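Local coordinates for protein TetR family transcription regulator (Marinobacter aquaeolei, PDB 3PAS) that probably acts as a DNA-binding transcription factor of the TetR family, recognising a cis-regulatory region through a predicted helix-turn-helix motif, at residues L81-G84 and L85-Q88; Y105-T108 and F109-A113. All coordinates share one frame; numbering follows the deposited sequence. Where two conformers were deposited one is given.

Both interactions are local contacts within single helices of the predominantly helical chain, and both fall in the range of the HI_0893-like C-terminal domain. Interaction 1 comes first, in the opening turns of helix 81-98; interaction 2 follows at the C-terminal end of helix 100-110, the next helix along the chain. Their centres are about 26 Å apart on opposite sides of the chain's centre, and their nearest atoms stay about 13 Å from each other, so they do not touch. Helix 52-76 packs against both sites. Interaction 2 also meets helix 5-24 of the N-terminal region, which places it where the presumed DNA-binding part joins the C-terminal domain.

Interaction 1 (L81-G84 and L85-Q88); sequences LREG and LRRQ
E83 and R86 run alongside each other from one face of the helix and form an i to i+3 salt bridge in the first turns of helix 81-98. The guanidinium grips the carboxylate side-on with two nitrogens: R86 NE donates to E83 OE1 at 2.9 Å, and R86 NH2 to E83 OE2 at 2.8 Å. OE2 uses its syn lone pair, whereas OE1 is met on the syn side but 25° out of the carboxylate plane; both oxygens lie close to the guanidinium plane, although the two flat groups are turned 34° apart. R86 starts with CG anti to the backbone N (chi1 -176°) and bends at chi3, which turns NE and NH2 back onto the glutamate. A water oxygen lies 3.0 Å from E83 OE2, to which it donates, and accepts weakly from R87 NE, extending the polar group along the helix. Were R86 an alanine, the E83 carboxylate would probably lose both its bonds to the guanidinium, and E179 its salt bridge to NH1. Beneath these side chains the regular i to i+4 backbone bonds run on, including L85 N to L81 O at 3.0 Å. On another side of the helix L81 CG meets L85 CD1 at 4.1 Å. L85 packs on F75 of helix 52-76, L130 of helix 128-140, and F182 and W186 of helix 175-189, while R86 also touches F182, wedging this helix start among three others.

Interaction 2 (Y105-T108 and F109-A113); sequences YHET and FTHSA
T110 chi1 of 62° places OG1 over the preceding turn, where it reaches H106 O, and leaves CG2 against the H106 ring. This is the C-terminal end of helix 100-110, in the all-helical TetR-family fold; H111 is the first residue to leave helical backbone angles. H106 O accepts two bonds, from T110 N at 2.8 Å and from T110 OG1 at 3.1 Å, which approach from opposite faces of the carbonyl plane. The T110 methyl CG2 makes a CH-pi contact with one face of the H106 imidazole, 3.7 Å from the ring centroid and displaced toward the rim.

One residue further along, the E107 carboxylate comes close to the H111 imidazole, but that ring has two placements and the approach is doubtful; E107 OE1 is salt-bridged to R157. Y105 and F109 run side by side, Y105 CE2 coming within 4.0 Å of F109 CD2. Y105 OH is hydrogen-bonded to L56 O and the F109 ring stacks with F60, tying this face to helix 52-76, while Y105 also packs on helix 5-24. A water donates to T108 O, in the last turn, and weakly to H111 O beyond it. The F109 carbonyl is bound twice by one residue: S112 N reaches F109 O at 3.0 Å, and S112 OG donates to that same F109 O at 2.6 Å.

Interaction 1 (L81-G84 and L85-Q88)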
loop_
_atom_site.group_PDB
_atom_site.type_symbol
_atom_site.label_atom_id
_atom_site.label_comp_id
_atom_site.label_asym_id
_atom_site.label_seq_id
_atom_site.Cartn_x
_atom_site.Cartn_y
_atom_site.Cartn_z
ATOM N N LEU B 81 -9.544 0.204 25.405
ATOM C CA LEU B 81 -8.715 0.513 24.200
ATOM C C LEU B 81 -8.991 -0.404 23.004
ATOM O O LEU B 81 -9.197 0.074 21.887
ATOM C CB LEU B 81 -7.209 0.489 24.528
ATOM C CG LEU B 81 -6.247 0.870 23.389
ATOM C CD1 LEU B 81 -6.435 2.313 22.882
ATOM C CD2 LEU B 81 -4.748 0.610 23.839
ATOM N N ARG B 82 -9.035 -1.701 23.252
ATOM C CA ARG B 82 -9.299 -2.629 22.165
ATOM C C ARG B 82 -10.665 -2.395 21.542
ATOM O O ARG B 82 -10.787 -2.391 20.313
ATOM C CB ARG B 82 -9.217 -4.046 22.654
ATOM C CG ARG B 82 -9.278 -5.082 21.531
ATOM C CD ARG B 82 -9.281 -6.512 22.058
ATOM N NE ARG B 82 -9.041 -7.458 20.963
ATOM C CZ ARG B 82 -9.978 -7.857 20.097
ATOM N NH1 ARG B 82 -11.217 -7.402 20.174
ATOM N NH2 ARG B 82 -9.656 -8.691 19.116
ATOM N N GLU B 83 -11.695 -2.226 22.382
ATOM C CA GLU B 83 -13.061 -1.934 21.869
ATOM C C GLU B 83 -13.119 -0.642 21.106
ATOM O O GLU B 83 -13.836 -0.528 20.103
ATOM C CB GLU B 83 -14.134 -1.917 22.997
ATOM C CG GLU B 83 -14.599 -3.292 23.355
ATOM C CD GLU B 83 -15.276 -3.957 22.130
ATOM O OE1 GLU B 83 -14.696 -4.952 21.653
ATOM O OE2 GLU B 83 -16.322 -3.450 21.643
ATOM N N GLY B 84 -12.376 0.360 21.572
ATOM C CA GLY B 84 -12.333 1.629 20.898
ATOM C C GLY B 84 -11.724 1.478 19.498
ATOM O O GLY B 84 -12.212 2.034 18.524
ATOM N N LEU B 85 -10.649 0.724 19.397
ATOM C CA LEU B 85 -9.987 0.536 18.121
ATOM C C LEU B 85 -10.854 -0.329 17.204
ATOM O O LEU B 85 -10.904 -0.102 15.988
ATOM C CB LEU B 85 -8.601 -0.091 18.316
ATOM C CG LEU B 85 -7.547 0.813 18.984
ATOM C CD1 LEU B 85 -6.312 -0.033 19.340
ATOM C CD2 LEU B 85 -7.202 1.989 18.071
ATOM N N ARG B 86 -11.564 -1.312 17.774
ATOM C CA ARG B 86 -12.433 -2.162 16.998
ATOM C C ARG B 86 -13.607 -1.339 16.421
ATOM O O ARG B 86 -13.974 -1.475 15.224
ATOM C CB ARG B 86 -12.966 -3.321 17.846
ATOM C CG ARG B 86 -13.802 -4.314 17.081
ATOM C CD ARG B 86 -14.259 -5.459 17.987
ATOM N NE ARG B 86 -15.334 -4.986 18.818
ATOM C CZ ARG B 86 -16.593 -4.865 18.414
ATOM N NH1 ARG B 86 -16.935 -5.194 17.177
ATOM N NH2 ARG B 86 -17.523 -4.404 19.260
ATOM N N ARG B 87 -14.192 -0.445 17.233
ATOM C CA ARG B 87 -15.305 0.353 16.710
ATOM C C ARG B 87 -14.828 1.276 15.621
ATOM O O ARG B 87 -15.467 1.426 14.615
ATOM C CB ARG B 87 -15.958 1.185 17.784
ATOM C CG ARG B 87 -16.669 0.368 18.778
ATOM C CD ARG B 87 -17.097 1.224 19.961
ATOM N NE ARG B 87 -18.202 0.591 20.690
ATOM C CZ ARG B 87 -19.501 0.785 20.434
ATOM N NH1 ARG B 87 -19.923 1.609 19.464
ATOM N NH2 ARG B 87 -20.389 0.132 21.160
ATOM N N GLN B 88 -13.709 1.939 15.849
ATOM C CA GLN B 88 -13.088 2.882 14.896
ATOM C C GLN B 88 -12.795 2.174 13.579
ATOM O O GLN B 88 -12.958 2.718 12.519
ATOM C CB GLN B 88 -11.775 3.399 15.479
ATOM C CG GLN B 88 -10.679 3.773 14.448
ATOM C CD GLN B 88 -9.383 3.105 14.840
ATOM O OE1 GLN B 88 -9.198 1.872 14.654
ATOM N NE2 GLN B 88 -8.492 3.893 15.472
HETATM O O HOH W 1 -17.200 -1.239 23.474
#

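Interaction 2 (Y105-T108 and F109-A113)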
loop_
_atom_site.group_PDB
_atom_site.type_symbol
_atom_site.label_atom_id
_atom_site.label_comp_id
_atom_site.label_asym_id
_atom_site.label_seq_id
_atom_site.Cartn_x
_atom_site.Cartn_y
_atom_site.Cartn_z
ATOM N N TYR B 105 -8.352 10.730 -2.098
ATOM C CA TYR B 105 -7.912 12.140 -1.944
ATOM C C TYR B 105 -6.838 12.245 -0.837
ATOM O O TYR B 105 -5.767 12.814 -1.047
ATOM C CB TYR B 105 -9.067 13.124 -1.702
ATOM C CG TYR B 105 -8.563 14.548 -1.814
ATOM C CD1 TYR B 105 -8.508 15.169 -3.041
ATOM C CD2 TYR B 105 -7.974 15.187 -0.730
ATOM C CE1 TYR B 105 -8.005 16.479 -3.180
ATOM C CE2 TYR B 105 -7.446 16.474 -0.848
ATOM C CZ TYR B 105 -7.472 17.110 -2.091
ATOM O OH TYR B 105 -6.963 18.375 -2.256
ATOM N N HIS B 106 -7.115 11.683 0.336
ATOM C CA HIS B 106 -6.132 11.679 1.416
ATOM C C HIS B 106 -4.745 11.087 0.986
ATOM O O HIS B 106 -3.689 11.693 1.205
ATOM C CB HIS B 106 -6.687 10.906 2.635
ATOM C CG HIS B 106 -5.743 10.903 3.792
ATOM N ND1 HIS B 106 -4.733 9.968 3.916
ATOM C CD2 HIS B 106 -5.585 11.777 4.812
ATOM C CE1 HIS B 106 -4.006 10.261 4.974
ATOM N NE2 HIS B 106 -4.516 11.337 5.549
ATOM N N GLU B 107 -4.790 9.914 0.371
ATOM C CA GLU B 107 -3.601 9.217 -0.154
ATOM C C GLU B 107 -2.887 10.047 -1.247
ATOM O O GLU B 107 -1.679 10.239 -1.192
ATOM C CB GLU B 107 -4.040 7.864 -0.728
ATOM C CG GLU B 107 -2.922 6.940 -1.315
ATOM C CD GLU B 107 -2.053 6.302 -0.242
ATOM O OE1 GLU B 107 -2.291 6.559 0.966
ATOM O OE2 GLU B 107 -1.107 5.555 -0.621
ATOM N N THR B 108 -3.626 10.542 -2.227
ATOM C CA THR B 108 -3.011 11.349 -3.274
ATOM C C THR B 108 -2.323 12.577 -2.672
ATOM O O THR B 108 -1.171 12.874 -3.019
ATOM C CB THR B 108 -4.027 11.839 -4.335
ATOM O OG1 THR B 108 -4.646 10.713 -4.951
ATOM C CG2 THR B 108 -3.294 12.635 -5.442
ATOM N N PHE B 109 -3.011 13.275 -1.757
ATOM C CA PHE B 109 -2.463 14.485 -1.146
ATOM C C PHE B 109 -1.251 14.200 -0.288
ATOM O O PHE B 109 -0.209 14.892 -0.421
ATOM C CB PHE B 109 -3.507 15.198 -0.286
ATOM C CG PHE B 109 -3.116 16.599 0.151
ATOM C CD1 PHE B 109 -2.298 16.807 1.246
ATOM C CD2 PHE B 109 -3.619 17.717 -0.514
ATOM C CE1 PHE B 109 -1.937 18.088 1.658
ATOM C CE2 PHE B 109 -3.259 19.019 -0.104
ATOM C CZ PHE B 109 -2.417 19.196 0.987
ATOM N N THR B 110 -1.368 13.216 0.618
ATOM C CA THR B 110 -0.241 12.911 1.526
ATOM C C THR B 110 0.998 12.435 0.775
ATOM O O THR B 110 2.093 12.602 1.280
ATOM C CB THR B 110 -0.571 11.862 2.677
ATOM O OG1 THR B 110 -0.915 10.621 2.086
ATOM C CG2 THR B 110 -1.691 12.328 3.565
ATOM N N HIS B 111 0.853 11.850 -0.410
ATOM C CA HIS B 111 1.979 11.348 -1.240
ATOM C C HIS B 111 2.360 12.379 -2.300
ATOM O O HIS B 111 2.918 12.019 -3.314
ATOM C CB HIS B 111 1.606 10.062 -2.015
ATOM C CG HIS B 111 1.597 8.803 -1.200
ATOM N ND1 HIS B 111 2.736 8.064 -0.954
ATOM C CD2 HIS B 111 0.576 8.111 -0.643
ATOM C CE1 HIS B 111 2.421 6.992 -0.247
ATOM N NE2 HIS B 111 1.116 6.998 -0.042
ATOM N N SER B 112 2.005 13.646 -2.095
ATOM C CA SER B 112 2.320 14.721 -3.042
ATOM C C SER B 112 3.201 15.757 -2.358
ATOM O O SER B 112 3.303 15.828 -1.110
ATOM C CB SER B 112 1.049 15.435 -3.512
ATOM O OG SER B 112 0.590 16.328 -2.492
ATOM N N ALA B 113 3.791 16.610 -3.190
ATOM C CA ALA B 113 4.569 17.749 -2.716
ATOM C C ALA B 113 3.747 18.779 -1.948
ATOM O O ALA B 113 4.338 19.643 -1.299
ATOM C CB ALA B 113 5.284 18.428 -3.889
HETATM O O HOH W 2 0.393 11.878 -4.901
#